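Minor fimbrium tip subunit Mfa3 (Porphyromonas gingivalis ATCC 33277, PDB 5NF4) is a tip subunit of the minor fimbriae, cell-surface filaments that mediate biofilm formation and adhesion to host cells and to other oral bacteria. Local coordinates at residues Leu215-Val220 / Ile275-Leu280; Val196-Val201 / Leu250-Glu255; Ile148-Ala153 / Gly236-Arg241; Tyr288-Ile293 / Tyr326-Lys331. All blocks are in the same frame, centred on the assembly; numbering follows the deposited sequence.

How the contacts relate
The chain first opens contact 3 at 148-153, in the loop before strand 161-170, then contact 2 at 196-201 and contact 1 at 215-220. They close in the same order, at 236-241, 250-255 and 275-280, so all three cross one another and none lies wholly within another. Contact 4 comes afterwards, joining 288-293 to 326-331 across 32 intervening residues. Contacts 1 and 2 are strand pairings, linked through strand 238-242, which carries half of contact 3 and lies between strands 210-216 and 248-254. Contact 4 packs strand 287-291, the neighbour of contact 1, over strand 324-332, the neighbour of contact 2, so that strands from separate parts of the series face each other.

Contact 1: residues Leu215-Val220 / Ile275-Leu280; sequences LCNANV and INFFRL
The Phe277 ring carries Cys216 over one face and, at its edge, ND2 of Asn217 and CZ of Arg279, whose guanidinium in turn has Phe277 CE2 over one face; Trp264 also meets the ring edge-to-face. CB of Cys216 makes a CH-pi contact 3.6 Å from the Phe277 ring centroid, while the sulfur stands obliquely, SG lying 3.9 Å from Phe277 CE2 in a sulfur-aromatic contact. Small and polarisable, cysteine fits closely against a ring face. The first torsion of Phe277 (chi1 66°), with CG between its own N and carbonyl carbon, brings the ring back over the partner strand. ND2 of Asn217 is 3.5 Å from Phe277 CE1, with the amide almost perpendicular to the ring. That ND2 donates a 2.9 Å hydrogen bond to Ile275 O and another to Glu271 O. Asparagine also tolerates the positive phi (65°) with which the chain leaves the strand. Backbone bonds pair Cys216 N with Phe277 O (2.8 Å) and Phe277 N with Cys216 O (3.1 Å). Leu215, opposite Phe278, faces the other side, touching Met253. Strand 277-282 thus runs antiparallel between 210-216 and 287-291, whose Asp289 forms a salt bridge with Arg279, and 238-242 borders 210-216 beyond.

Contact 2: residues Val196-Val201 / Leu250-Glu255; sequences VAKLDV and LGYMPE
Ala197 N donates to Met253 O at 2.8 Å, and the reciprocal bond from Met253 N to Ala197 O is longer, 3.2 Å. The same ladder resumes two residues on, with Leu199 N to Gly251 O at 2.8 Å and Gly251 N to Leu199 O at 3.0 Å. Between these hydrogen-bonded pairs, Lys198 faces Tyr252 in a non-hydrogen-bonded pair. Their side chains lie alongside each other and point the same way, Lys198 CG coming within 3.7 Å of Tyr252 CE2. With CG anti to the backbone nitrogen (chi1 177°) and the rest of the chain extended, the lysine passes its first methylenes obliquely by the CD2-CE2 side of the ring and then slants across Leu250, CE to CD2 3.9 Å. The flexible aliphatic stem covers apolar neighbours while its amino group reaches Glu66, whose OE1 binds both Lys198 NZ and Tyr252 OH. Leu250 CD2 also rests 3.7 Å from Asp200 CG, whose carboxylate is hydrogen-bonded to His325 through OD2 and to Asn202 and Gln248 through OD1. On the opposite face, Met253 bends back so that its CE meets Leu199 CB at 4.2 Å; Gly251 leaves this face to Leu199 and the supple methionine. Pro254 closes the pairing opposite Val196, where its missing N-H would not have pointed at this partner. Strand 180-205 thus pairs antiparallel with 248-254 and, on its other edge, parallel with 324-332, while 238-242 pairs antiparallel with the other edge of 248-254.

Contact 3: residues Ile148-Ala153 / Gly236-Arg241; sequences IHYHNA and GPVELR
As modelled, the guanidinium of Arg241 lies flat on the imidazole of His151, centres 4.2 Å apart and planes inclined by only 20°, with CD1 of Ile148 oblique to it. Its exact placement is doubtful, for the arginine is poorly ordered and comes implausibly close to Asn152. Arginine suits this place because its side chain, extended from CG to NE, reaches from the strand across to the loop with a flat group at its end. The imidazole is turned toward that strand by a first torsion that sets CG anti to the carbonyl carbon (chi1 -62°). Apolar contacts come next. Val238, branched at CB, offers CG1 to His151 CE1 at 3.6 Å and to Tyr150 CB at 3.9 Å, crossing the tyrosine side chain at about a right angle. Of the polar features, Glu239 O lies at the edge of the His151 ring, 3.2 Å from CE1. Within the loop, Ile148 O accepts from both His151 N and Asn152 N as the 3-10 turn ends. Tyr150 is fixed beyond the pair, its ring stacked on Tyr235 and its hydroxyl bonded to Asn219 O. No clear hydrogen bond spans the segments; if the modelled position of Arg241 holds, its positive charge would probably disfavour a second proton on His151.

Contact 4: residues Tyr288-Ile293 / Tyr326-Lys331; sequences YDVPII and YIYRIK
Val290 turns its side chain toward strand 324-332, setting CG1 4.2 Å from Tyr328 CE2, an oblique contact of a compact branched residue with a large ring. Pro291 points the other way, but its carbonyl oxygen binds the hydroxyl of Tyr304, which also hydrogen-bonds to Tyr328 OH, so one tyrosine links both sides. Ile292 reaches both tyrosines of the partner strand. Its CG2, anti to the backbone nitrogen, comes between the two, 3.9 Å from Tyr326 CD2 and 3.7 Å from Tyr328 OH. Ile292 CA is also close, 3.5 Å from that Tyr328 oxygen. Beta-branched isoleucine suits the spot, since CG1 can lie toward the Tyr328 ring while CG2 reaches Tyr326. Ile293 then contributes backbone: its O sits near the plane of the Tyr326 ring, at the edge, 3.2 Å from CE2, while its side chain turns away. The polar tip of Tyr326 is bonded instead to Thr294 and Tyr321. No hydrogen bond joins the two segments, and the backbones stay apart, the nearest CA atoms, those of Ile292 and Tyr326, being 8.0 Å distant. This is packing of strand against strand across a hydrophobic interior, consistent with the beta-sandwich domains of fimbrillins, with buried tyrosine hydroxyls satisfied by other groups.

Contact 1: residues Leu215-Val220 / Ile275-Leu280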
loop_
_atom_site.group_PDB
_atom_site.type_symbol
_atom_site.label_atom_id
_atom_site.label_comp_id
_atom_site.label_asym_id
_atom_site.label_seq_id
_atom_site.Cartn_x
_atom_site.Cartn_y
_atom_site.Cartn_z
ATOM N N LEU A 215 -14.560 8.369 1.975
ATOM C CA LEU A 215 -13.321 8.248 2.741
ATOM C C LEU A 215 -12.743 9.626 3.028
ATOM O O LEU A 215 -12.524 10.417 2.112
ATOM C CB LEU A 215 -12.312 7.404 1.967
ATOM C CG LEU A 215 -10.868 7.409 2.485
ATOM C CD1 LEU A 215 -10.720 6.823 3.886
ATOM C CD2 LEU A 215 -10.026 6.684 1.489
ATOM N N CYS A 216 -12.511 9.903 4.312
ATOM C CA CYS A 216 -12.064 11.204 4.768
ATOM C C CYS A 216 -10.686 11.131 5.451
ATOM O O CYS A 216 -10.350 10.116 6.091
ATOM C CB CYS A 216 -13.079 11.793 5.734
ATOM S SG CYS A 216 -14.712 12.012 4.936
ATOM N N ASN A 217 -9.940 12.237 5.334
ATOM C CA ASN A 217 -8.598 12.433 5.921
ATOM C C ASN A 217 -7.538 11.509 5.333
ATOM O O ASN A 217 -6.523 11.260 5.965
ATOM C CB ASN A 217 -8.587 12.251 7.443
ATOM C CG ASN A 217 -9.320 13.352 8.194
ATOM O OD1 ASN A 217 -9.701 14.396 7.644
ATOM N ND2 ASN A 217 -9.550 13.095 9.471
ATOM N N ALA A 218 -7.750 11.032 4.120
ATOM C CA ALA A 218 -6.715 10.206 3.497
ATOM C C ALA A 218 -5.422 11.014 3.330
ATOM O O ALA A 218 -5.416 12.206 3.061
ATOM C CB ALA A 218 -7.191 9.676 2.148
ATOM N N ASN A 219 -4.305 10.319 3.466
ATOM C CA ASN A 219 -3.003 10.925 3.227
ATOM C C ASN A 219 -2.858 11.331 1.766
ATOM O O ASN A 219 -3.220 10.578 0.876
ATOM C CB ASN A 219 -1.937 9.907 3.621
ATOM C CG ASN A 219 -0.526 10.492 3.703
ATOM O OD1 ASN A 219 -0.251 11.633 3.330
ATOM N ND2 ASN A 219 0.389 9.662 4.161
ATOM N N VAL A 220 -2.306 12.519 1.521
ATOM C CA VAL A 220 -2.035 12.966 0.172
ATOM C C VAL A 220 -0.907 12.146 -0.461
ATOM O O VAL A 220 -0.883 11.931 -1.659
ATOM C CB VAL A 220 -1.610 14.446 0.186
ATOM C CG1 VAL A 220 -0.787 14.859 -1.017
ATOM C CG2 VAL A 220 -2.833 15.283 0.263
ATOM N N ILE A 275 -6.398 10.748 11.556
ATOM C CA ILE A 275 -7.165 9.515 11.544
ATOM C C ILE A 275 -8.008 9.429 10.267
ATOM O O ILE A 275 -8.766 10.338 9.946
ATOM C CB ILE A 275 -8.081 9.382 12.800
ATOM C CG1 ILE A 275 -7.209 9.290 14.052
ATOM C CG2 ILE A 275 -9.024 8.156 12.684
ATOM C CD1 ILE A 275 -7.969 9.352 15.388
ATOM N N ASN A 276 -7.870 8.319 9.549
ATOM C CA ASN A 276 -8.727 8.022 8.408
ATOM C C ASN A 276 -10.082 7.515 8.871
ATOM O O ASN A 276 -10.162 6.713 9.792
ATOM C CB ASN A 276 -8.091 6.958 7.510
ATOM C CG ASN A 276 -6.843 7.430 6.804
ATOM O OD1 ASN A 276 -6.024 8.231 7.320
ATOM N ND2 ASN A 276 -6.693 6.950 5.612
ATOM N N PHE A 277 -11.162 7.982 8.255
ATOM C CA PHE A 277 -12.461 7.424 8.574
ATOM C C PHE A 277 -13.331 7.453 7.347
ATOM O O PHE A 277 -13.047 8.205 6.408
ATOM C CB PHE A 277 -13.140 8.204 9.721
ATOM C CG PHE A 277 -13.505 9.636 9.380
ATOM C CD1 PHE A 277 -12.555 10.653 9.477
ATOM C CD2 PHE A 277 -14.816 9.986 9.030
ATOM C CE1 PHE A 277 -12.892 11.989 9.198
ATOM C CE2 PHE A 277 -15.140 11.288 8.760
ATOM C CZ PHE A 277 -14.195 12.300 8.856
ATOM N N PHE A 278 -14.381 6.636 7.344
ATOM C CA PHE A 278 -15.355 6.751 6.280
ATOM C C PHE A 278 -16.668 7.216 6.878
ATOM O O PHE A 278 -17.000 6.933 8.033
ATOM C CB PHE A 278 -15.508 5.462 5.442
ATOM C CG PHE A 278 -15.981 4.238 6.180
ATOM C CD1 PHE A 278 -17.321 3.904 6.205
ATOM C CD2 PHE A 278 -15.074 3.357 6.754
ATOM C CE1 PHE A 278 -17.763 2.733 6.838
ATOM C CE2 PHE A 278 -15.517 2.190 7.392
ATOM C CZ PHE A 278 -16.850 1.880 7.428
ATOM N N ARG A 279 -17.330 8.038 6.087
ATOM C CA ARG A 279 -18.597 8.655 6.452
ATOM C C ARG A 279 -19.742 8.068 5.648
ATOM O O ARG A 279 -19.739 8.130 4.419
ATOM C CB ARG A 279 -18.484 10.151 6.228
ATOM C CG ARG A 279 -19.793 10.879 6.313
ATOM C CD ARG A 279 -19.558 12.372 6.279
ATOM N NE ARG A 279 -18.938 12.842 7.514
ATOM C CZ ARG A 279 -18.010 13.794 7.589
ATOM N NH1 ARG A 279 -17.544 14.383 6.491
ATOM N NH2 ARG A 279 -17.537 14.149 8.782
ATOM N N LEU A 280 -20.729 7.503 6.346
ATOM C CA LEU A 280 -21.915 6.967 5.703
ATOM C C LEU A 280 -23.013 7.947 5.875
ATOM O O LEU A 280 -23.331 8.305 7.002
ATOM C CB LEU A 280 -22.348 5.648 6.326
ATOM C CG LEU A 280 -21.330 4.527 6.436
ATOM C CD1 LEU A 280 -21.943 3.483 7.329
ATOM C CD2 LEU A 280 -21.038 3.966 5.074
#

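Contact 2: residues Val196-Val201 / Leu250-Glu255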
loop_
_atom_site.group_PDB
_atom_site.type_symbol
_atom_site.label_atom_id
_atom_site.label_comp_id
_atom_site.label_asym_id
_atom_site.label_seq_id
_atom_site.Cartn_x
_atom_site.Cartn_y
_atom_site.Cartn_z
ATOM N N VAL A 196 -0.459 1.542 -1.137
ATOM C CA VAL A 196 -1.798 1.881 -0.645
ATOM C C VAL A 196 -2.398 0.697 0.107
ATOM O O VAL A 196 -1.950 -0.451 -0.056
ATOM C CB VAL A 196 -2.771 2.301 -1.798
ATOM C CG1 VAL A 196 -2.325 3.622 -2.447
ATOM C CG2 VAL A 196 -2.891 1.233 -2.853
ATOM N N ALA A 197 -3.397 1.010 0.924
ATOM C CA ALA A 197 -4.295 0.042 1.549
ATOM C C ALA A 197 -5.619 0.007 0.769
ATOM O O ALA A 197 -5.928 0.941 0.042
ATOM C CB ALA A 197 -4.550 0.412 3.030
ATOM N N LYS A 198 -6.376 -1.076 0.916
ATOM C CA LYS A 198 -7.675 -1.220 0.264
ATOM C C LYS A 198 -8.763 -1.133 1.314
ATOM O O LYS A 198 -8.730 -1.856 2.320
ATOM C CB LYS A 198 -7.722 -2.540 -0.486
ATOM C CG LYS A 198 -9.030 -2.889 -1.178
ATOM C CD LYS A 198 -8.897 -4.206 -1.939
ATOM C CE LYS A 198 -10.176 -4.592 -2.641
ATOM N NZ LYS A 198 -9.972 -5.742 -3.557
ATOM N N LEU A 199 -9.731 -0.248 1.068
ATOM C CA LEU A 199 -10.867 -0.090 1.945
ATOM C C LEU A 199 -12.061 -0.722 1.263
ATOM O O LEU A 199 -12.362 -0.405 0.118
ATOM C CB LEU A 199 -11.128 1.386 2.237
ATOM C CG LEU A 199 -12.397 1.700 3.035
ATOM C CD1 LEU A 199 -12.311 1.139 4.467
ATOM C CD2 LEU A 199 -12.625 3.191 3.068
ATOM N N ASP A 200 -12.720 -1.626 1.980
ATOM C CA ASP A 200 -13.683 -2.541 1.418
ATOM C C ASP A 200 -14.937 -2.504 2.287
ATOM O O ASP A 200 -14.960 -3.113 3.344
ATOM C CB ASP A 200 -13.050 -3.943 1.382
ATOM C CG ASP A 200 -13.821 -4.939 0.568
ATOM O OD1 ASP A 200 -15.039 -4.759 0.349
ATOM O OD2 ASP A 200 -13.187 -5.943 0.150
ATOM N N VAL A 201 -15.958 -1.762 1.864
ATOM C CA VAL A 201 -17.175 -1.582 2.663
ATOM C C VAL A 201 -18.377 -2.299 2.040
ATOM O O VAL A 201 -18.777 -2.047 0.901
ATOM C CB VAL A 201 -17.476 -0.075 2.851
ATOM C CG1 VAL A 201 -18.743 0.131 3.647
ATOM C CG2 VAL A 201 -16.310 0.618 3.553
ATOM N N LEU A 250 -15.690 0.354 -2.788
ATOM C CA LEU A 250 -14.228 0.295 -2.639
ATOM C C LEU A 250 -13.568 1.652 -2.733
ATOM O O LEU A 250 -14.025 2.530 -3.472
ATOM C CB LEU A 250 -13.603 -0.609 -3.716
ATOM C CG LEU A 250 -13.981 -2.081 -3.722
ATOM C CD1 LEU A 250 -13.286 -2.755 -4.912
ATOM C CD2 LEU A 250 -13.598 -2.767 -2.401
ATOM N N GLY A 251 -12.475 1.780 -1.997
ATOM C CA GLY A 251 -11.519 2.847 -2.201
ATOM C C GLY A 251 -10.117 2.417 -1.778
ATOM O O GLY A 251 -9.893 1.308 -1.255
ATOM N N TYR A 252 -9.164 3.307 -1.993
ATOM C CA TYR A 252 -7.779 3.045 -1.615
ATOM C C TYR A 252 -7.159 4.288 -1.025
ATOM O O TYR A 252 -7.574 5.398 -1.320
ATOM C CB TYR A 252 -6.949 2.578 -2.831
ATOM C CG TYR A 252 -7.589 1.460 -3.606
ATOM C CD1 TYR A 252 -8.534 1.718 -4.591
ATOM C CD2 TYR A 252 -7.275 0.134 -3.343
ATOM C CE1 TYR A 252 -9.111 0.700 -5.295
ATOM C CE2 TYR A 252 -7.852 -0.879 -4.058
ATOM C CZ TYR A 252 -8.779 -0.591 -5.021
ATOM O OH TYR A 252 -9.391 -1.593 -5.736
ATOM N N MET A 253 -6.151 4.109 -0.183
ATOM C CA MET A 253 -5.470 5.261 0.358
ATOM C C MET A 253 -4.031 4.929 0.736
ATOM O O MET A 253 -3.710 3.774 1.056
ATOM C CB MET A 253 -6.175 5.818 1.593
ATOM C CG MET A 253 -6.307 4.882 2.753
ATOM S SD MET A 253 -7.474 3.516 2.518
ATOM C CE MET A 253 -8.052 3.406 4.238
ATOM N N PRO A 254 -3.184 5.950 0.720
ATOM C CA PRO A 254 -1.814 5.641 1.131
ATOM C C PRO A 254 -1.703 5.283 2.606
ATOM O O PRO A 254 -2.539 5.655 3.425
ATOM C CB PRO A 254 -1.062 6.923 0.836
ATOM C CG PRO A 254 -1.926 7.693 -0.110
ATOM C CD PRO A 254 -3.321 7.360 0.319
ATOM N N GLU A 255 -0.659 4.539 2.933
ATOM C CA GLU A 255 -0.272 4.341 4.317
ATOM C C GLU A 255 -0.321 5.650 5.078
ATOM O O GLU A 255 0.089 6.688 4.562
ATOM C CB GLU A 255 1.143 3.737 4.360
ATOM C CG GLU A 255 1.679 3.476 5.722
ATOM C CD GLU A 255 2.959 2.715 5.611
ATOM O OE1 GLU A 255 2.894 1.466 5.533
ATOM O OE2 GLU A 255 4.009 3.386 5.541
#

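Contact 3: residues Ile148-Ala153 / Gly236-Arg241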
loop_
_atom_site.group_PDB
_atom_site.type_symbol
_atom_site.label_atom_id
_atom_site.label_comp_id
_atom_site.label_asym_id
_atom_site.label_seq_id
_atom_site.Cartn_x
_atom_site.Cartn_y
_atom_site.Cartn_z
ATOM N N ILE A 148 -6.745 9.361 -9.348
ATOM C CA ILE A 148 -7.567 8.215 -9.716
ATOM C C ILE A 148 -7.307 7.020 -8.765
ATOM O O ILE A 148 -8.196 6.182 -8.575
ATOM C CB ILE A 148 -7.340 7.820 -11.193
ATOM C CG1 ILE A 148 -8.475 6.907 -11.674
ATOM C CG2 ILE A 148 -6.043 7.110 -11.419
ATOM C CD1 ILE A 148 -9.862 7.542 -11.631
ATOM N N HIS A 149 -6.141 6.970 -8.135
ATOM C CA HIS A 149 -5.798 5.817 -7.307
ATOM C C HIS A 149 -6.508 5.761 -5.962
ATOM O O HIS A 149 -6.460 4.729 -5.304
ATOM C CB HIS A 149 -4.279 5.732 -7.101
ATOM C CG HIS A 149 -3.579 5.231 -8.314
ATOM N ND1 HIS A 149 -2.257 5.502 -8.596
ATOM C CD2 HIS A 149 -4.050 4.514 -9.365
ATOM C CE1 HIS A 149 -1.933 4.930 -9.746
ATOM N NE2 HIS A 149 -3.007 4.328 -10.234
ATOM N N TYR A 150 -7.209 6.824 -5.552
ATOM C CA TYR A 150 -8.078 6.687 -4.391
ATOM C C TYR A 150 -9.353 5.904 -4.753
ATOM O O TYR A 150 -10.141 5.494 -3.873
ATOM C CB TYR A 150 -8.444 8.078 -3.818
ATOM C CG TYR A 150 -7.283 8.873 -3.266
ATOM C CD1 TYR A 150 -6.882 8.748 -1.944
ATOM C CD2 TYR A 150 -6.593 9.783 -4.060
ATOM C CE1 TYR A 150 -5.805 9.477 -1.459
ATOM C CE2 TYR A 150 -5.527 10.513 -3.564
ATOM C CZ TYR A 150 -5.150 10.361 -2.259
ATOM O OH TYR A 150 -4.086 11.083 -1.786
ATOM N N HIS A 151 -9.598 5.747 -6.055
ATOM C CA HIS A 151 -10.756 5.042 -6.540
ATOM C C HIS A 151 -10.456 3.680 -7.133
ATOM O O HIS A 151 -11.193 2.728 -6.915
ATOM C CB HIS A 151 -11.467 5.855 -7.622
ATOM C CG HIS A 151 -11.979 7.175 -7.155
ATOM N ND1 HIS A 151 -13.104 7.299 -6.368
ATOM C CD2 HIS A 151 -11.529 8.433 -7.372
ATOM C CE1 HIS A 151 -13.327 8.580 -6.127
ATOM N NE2 HIS A 151 -12.381 9.286 -6.713
ATOM N N ASN A 152 -9.404 3.604 -7.935
ATOM C CA ASN A 152 -9.053 2.342 -8.592
ATOM C C ASN A 152 -7.774 2.476 -9.371
ATOM O O ASN A 152 -7.377 3.565 -9.746
ATOM C CB ASN A 152 -10.177 1.867 -9.542
ATOM C CG ASN A 152 -10.661 2.970 -10.458
ATOM O OD1 ASN A 152 -11.660 3.620 -10.176
ATOM N ND2 ASN A 152 -9.944 3.196 -11.548
ATOM N N ALA A 153 -7.127 1.343 -9.601
ATOM C CA ALA A 153 -6.103 1.245 -10.612
ATOM C C ALA A 153 -6.835 1.090 -11.928
ATOM O O ALA A 153 -7.999 0.704 -11.942
ATOM C CB ALA A 153 -5.171 0.057 -10.347
ATOM N N GLY A 236 -8.825 15.570 -0.041
ATOM C CA GLY A 236 -10.228 15.895 0.194
ATOM C C GLY A 236 -11.038 14.613 0.247
ATOM O O GLY A 236 -10.541 13.520 0.050
ATOM N N PRO A 237 -12.335 14.745 0.476
ATOM C CA PRO A 237 -13.183 13.563 0.617
ATOM C C PRO A 237 -13.288 12.780 -0.690
ATOM O O PRO A 237 -13.403 13.336 -1.772
ATOM C CB PRO A 237 -14.529 14.160 1.038
ATOM C CG PRO A 237 -14.510 15.552 0.447
ATOM C CD PRO A 237 -13.073 16.000 0.638
ATOM N N VAL A 238 -13.188 11.465 -0.557
ATOM C CA VAL A 238 -13.271 10.542 -1.666
ATOM C C VAL A 238 -14.561 9.733 -1.629
ATOM O O VAL A 238 -14.704 8.892 -0.744
ATOM C CB VAL A 238 -12.073 9.565 -1.597
ATOM C CG1 VAL A 238 -12.119 8.514 -2.734
ATOM C CG2 VAL A 238 -10.784 10.326 -1.612
ATOM N N GLU A 239 -15.485 9.961 -2.563
ATOM C CA GLU A 239 -16.707 9.179 -2.613
ATOM C C GLU A 239 -16.314 7.788 -3.111
ATOM O O GLU A 239 -15.716 7.664 -4.174
ATOM C CB GLU A 239 -17.757 9.833 -3.511
ATOM C CG GLU A 239 -19.119 9.209 -3.319
ATOM C CD GLU A 239 -20.204 9.869 -4.149
ATOM O OE1 GLU A 239 -21.237 9.214 -4.376
ATOM O OE2 GLU A 239 -20.029 11.034 -4.566
ATOM N N LEU A 240 -16.595 6.752 -2.327
ATOM C CA LEU A 240 -16.231 5.376 -2.718
ATOM C C LEU A 240 -16.973 4.895 -3.951
ATOM O O LEU A 240 -18.040 5.380 -4.281
ATOM C CB LEU A 240 -16.479 4.392 -1.572
ATOM C CG LEU A 240 -15.753 4.691 -0.248
ATOM C CD1 LEU A 240 -15.888 3.500 0.681
ATOM C CD2 LEU A 240 -14.271 5.067 -0.405
ATOM N N ARG A 241 -16.393 3.926 -4.639
ATOM C CA ARG A 241 -16.970 3.458 -5.880
ATOM C C ARG A 241 -17.665 2.130 -5.667
ATOM O O ARG A 241 -17.088 1.178 -5.134
ATOM C CB ARG A 241 -15.895 3.351 -6.965
ATOM C CG ARG A 241 -15.460 4.719 -7.481
ATOM C CD ARG A 241 -14.723 4.631 -8.805
ATOM N NE ARG A 241 -14.243 5.939 -9.251
ATOM C CZ ARG A 241 -13.456 6.136 -10.308
ATOM N NH1 ARG A 241 -13.054 5.108 -11.047
ATOM N NH2 ARG A 241 -13.068 7.365 -10.628
#

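Contact 4: residues Tyr288-Ile293 / Tyr326-Lys331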
loop_
_atom_site.group_PDB
_atom_site.type_symbol
_atom_site.label_atom_id
_atom_site.label_comp_id
_atom_site.label_asym_id
_atom_site.label_seq_id
_atom_site.Cartn_x
_atom_site.Cartn_y
_atom_site.Cartn_z
ATOM N N TYR A 288 -22.900 8.936 9.644
ATOM C CA TYR A 288 -22.193 8.081 10.577
ATOM C C TYR A 288 -20.744 8.097 10.202
ATOM O O TYR A 288 -20.409 7.842 9.044
ATOM C CB TYR A 288 -22.713 6.648 10.525
ATOM C CG TYR A 288 -24.174 6.504 10.879
ATOM C CD1 TYR A 288 -25.163 6.622 9.905
ATOM C CD2 TYR A 288 -24.566 6.225 12.182
ATOM C CE1 TYR A 288 -26.512 6.477 10.224
ATOM C CE2 TYR A 288 -25.896 6.069 12.505
ATOM C CZ TYR A 288 -26.867 6.204 11.525
ATOM O OH TYR A 288 -28.171 6.040 11.862
ATOM N N ASP A 289 -19.885 8.392 11.169
ATOM C CA ASP A 289 -18.445 8.362 10.933
ATOM C C ASP A 289 -17.846 7.120 11.567
ATOM O O ASP A 289 -18.102 6.800 12.726
ATOM C CB ASP A 289 -17.777 9.607 11.485
ATOM C CG ASP A 289 -18.142 10.870 10.715
ATOM O OD1 ASP A 289 -18.486 10.783 9.521
ATOM O OD2 ASP A 289 -18.046 11.961 11.305
ATOM N N VAL A 290 -17.072 6.399 10.772
ATOM C CA VAL A 290 -16.505 5.134 11.186
ATOM C C VAL A 290 -14.996 5.257 11.075
ATOM O O VAL A 290 -14.448 5.201 9.988
ATOM C CB VAL A 290 -16.993 3.988 10.332
ATOM C CG1 VAL A 290 -16.424 2.628 10.820
ATOM C CG2 VAL A 290 -18.541 3.968 10.321
ATOM N N PRO A 291 -14.324 5.467 12.200
ATOM C CA PRO A 291 -12.852 5.532 12.167
ATOM C C PRO A 291 -12.277 4.200 11.717
ATOM O O PRO A 291 -12.801 3.148 12.079
ATOM C CB PRO A 291 -12.477 5.855 13.623
ATOM C CG PRO A 291 -13.714 6.415 14.228
ATOM C CD PRO A 291 -14.845 5.656 13.562
ATOM N N ILE A 292 -11.202 4.264 10.944
ATOM C CA ILE A 292 -10.507 3.085 10.441
ATOM C C ILE A 292 -9.335 2.784 11.375
ATOM O O ILE A 292 -8.617 3.700 11.768
ATOM C CB ILE A 292 -10.050 3.341 8.998
ATOM C CG1 ILE A 292 -11.275 3.521 8.095
ATOM C CG2 ILE A 292 -9.177 2.201 8.491
ATOM C CD1 ILE A 292 -10.938 4.159 6.766
ATOM N N ILE A 293 -9.207 1.527 11.794
ATOM C CA ILE A 293 -8.144 1.111 12.709
ATOM C C ILE A 293 -7.435 -0.111 12.174
ATOM O O ILE A 293 -7.950 -0.786 11.282
ATOM C CB ILE A 293 -8.681 0.789 14.102
ATOM C CG1 ILE A 293 -9.483 -0.535 14.104
ATOM C CG2 ILE A 293 -9.574 1.904 14.573
ATOM C CD1 ILE A 293 -10.134 -0.869 15.438
ATOM N N TYR A 326 -8.749 -3.631 4.495
ATOM C CA TYR A 326 -9.639 -3.237 5.577
ATOM C C TYR A 326 -11.070 -3.497 5.125
ATOM O O TYR A 326 -11.566 -2.863 4.185
ATOM C CB TYR A 326 -9.424 -1.758 5.945
ATOM C CG TYR A 326 -8.044 -1.497 6.518
ATOM C CD1 TYR A 326 -6.941 -1.392 5.678
ATOM C CD2 TYR A 326 -7.837 -1.415 7.888
ATOM C CE1 TYR A 326 -5.643 -1.209 6.193
ATOM C CE2 TYR A 326 -6.542 -1.211 8.422
ATOM C CZ TYR A 326 -5.453 -1.116 7.556
ATOM O OH TYR A 326 -4.155 -0.965 8.051
ATOM N N ILE A 327 -11.709 -4.461 5.782
ATOM C CA ILE A 327 -13.008 -4.969 5.347
ATOM C C ILE A 327 -14.073 -4.675 6.395
ATOM O O ILE A 327 -13.959 -5.077 7.555
ATOM C CB ILE A 327 -12.939 -6.490 5.063
ATOM C CG1 ILE A 327 -11.852 -6.778 4.020
ATOM C CG2 ILE A 327 -14.292 -7.020 4.565
ATOM C CD1 ILE A 327 -11.444 -8.238 3.943
ATOM N N TYR A 328 -15.115 -3.962 5.970
ATOM C CA TYR A 328 -16.246 -3.636 6.825
ATOM C C TYR A 328 -17.516 -4.275 6.307
ATOM O O TYR A 328 -17.779 -4.324 5.094
ATOM C CB TYR A 328 -16.413 -2.104 6.927
ATOM C CG TYR A 328 -15.239 -1.502 7.642
ATOM C CD1 TYR A 328 -14.073 -1.199 6.956
ATOM C CD2 TYR A 328 -15.266 -1.297 9.020
ATOM C CE1 TYR A 328 -12.981 -0.675 7.610
ATOM C CE2 TYR A 328 -14.164 -0.780 9.687
ATOM C CZ TYR A 328 -13.035 -0.461 8.974
ATOM O OH TYR A 328 -11.939 0.029 9.636
ATOM N N ARG A 329 -18.279 -4.818 7.251
ATOM C CA ARG A 329 -19.586 -5.382 6.976
ATOM C C ARG A 329 -20.547 -4.547 7.797
ATOM O O ARG A 329 -20.467 -4.518 9.027
ATOM C CB ARG A 329 -19.626 -6.881 7.337
ATOM C CG ARG A 329 -18.517 -7.631 6.600
ATOM C CD ARG A 329 -18.331 -9.045 7.049
ATOM N NE ARG A 329 -17.801 -9.207 8.404
ATOM C CZ ARG A 329 -16.553 -8.946 8.787
ATOM N NH1 ARG A 329 -15.663 -8.430 7.944
ATOM N NH2 ARG A 329 -16.207 -9.175 10.046
ATOM N N ILE A 330 -21.424 -3.836 7.096
ATOM C CA ILE A 330 -22.310 -2.851 7.727
ATOM C C ILE A 330 -23.799 -3.143 7.537
ATOM O O ILE A 330 -24.246 -3.477 6.438
ATOM C CB ILE A 330 -22.015 -1.449 7.176
ATOM C CG1 ILE A 330 -20.555 -1.085 7.420
ATOM C CG2 ILE A 330 -22.984 -0.409 7.830
ATOM C CD1 ILE A 330 -20.141 0.173 6.751
ATOM N N LYS A 331 -24.557 -3.029 8.633
ATOM C CA LYS A 331 -26.022 -3.111 8.604
ATOM C C LYS A 331 -26.570 -1.715 8.844
ATOM O O LYS A 331 -26.260 -1.102 9.861
ATOM C CB LYS A 331 -26.570 -4.067 9.669
ATOM C CG LYS A 331 -26.162 -5.515 9.505
ATOM C CD LYS A 331 -26.731 -6.376 10.626
ATOM C CE LYS A 331 -26.255 -7.829 10.541
ATOM N NZ LYS A 331 -26.909 -8.692 11.590
#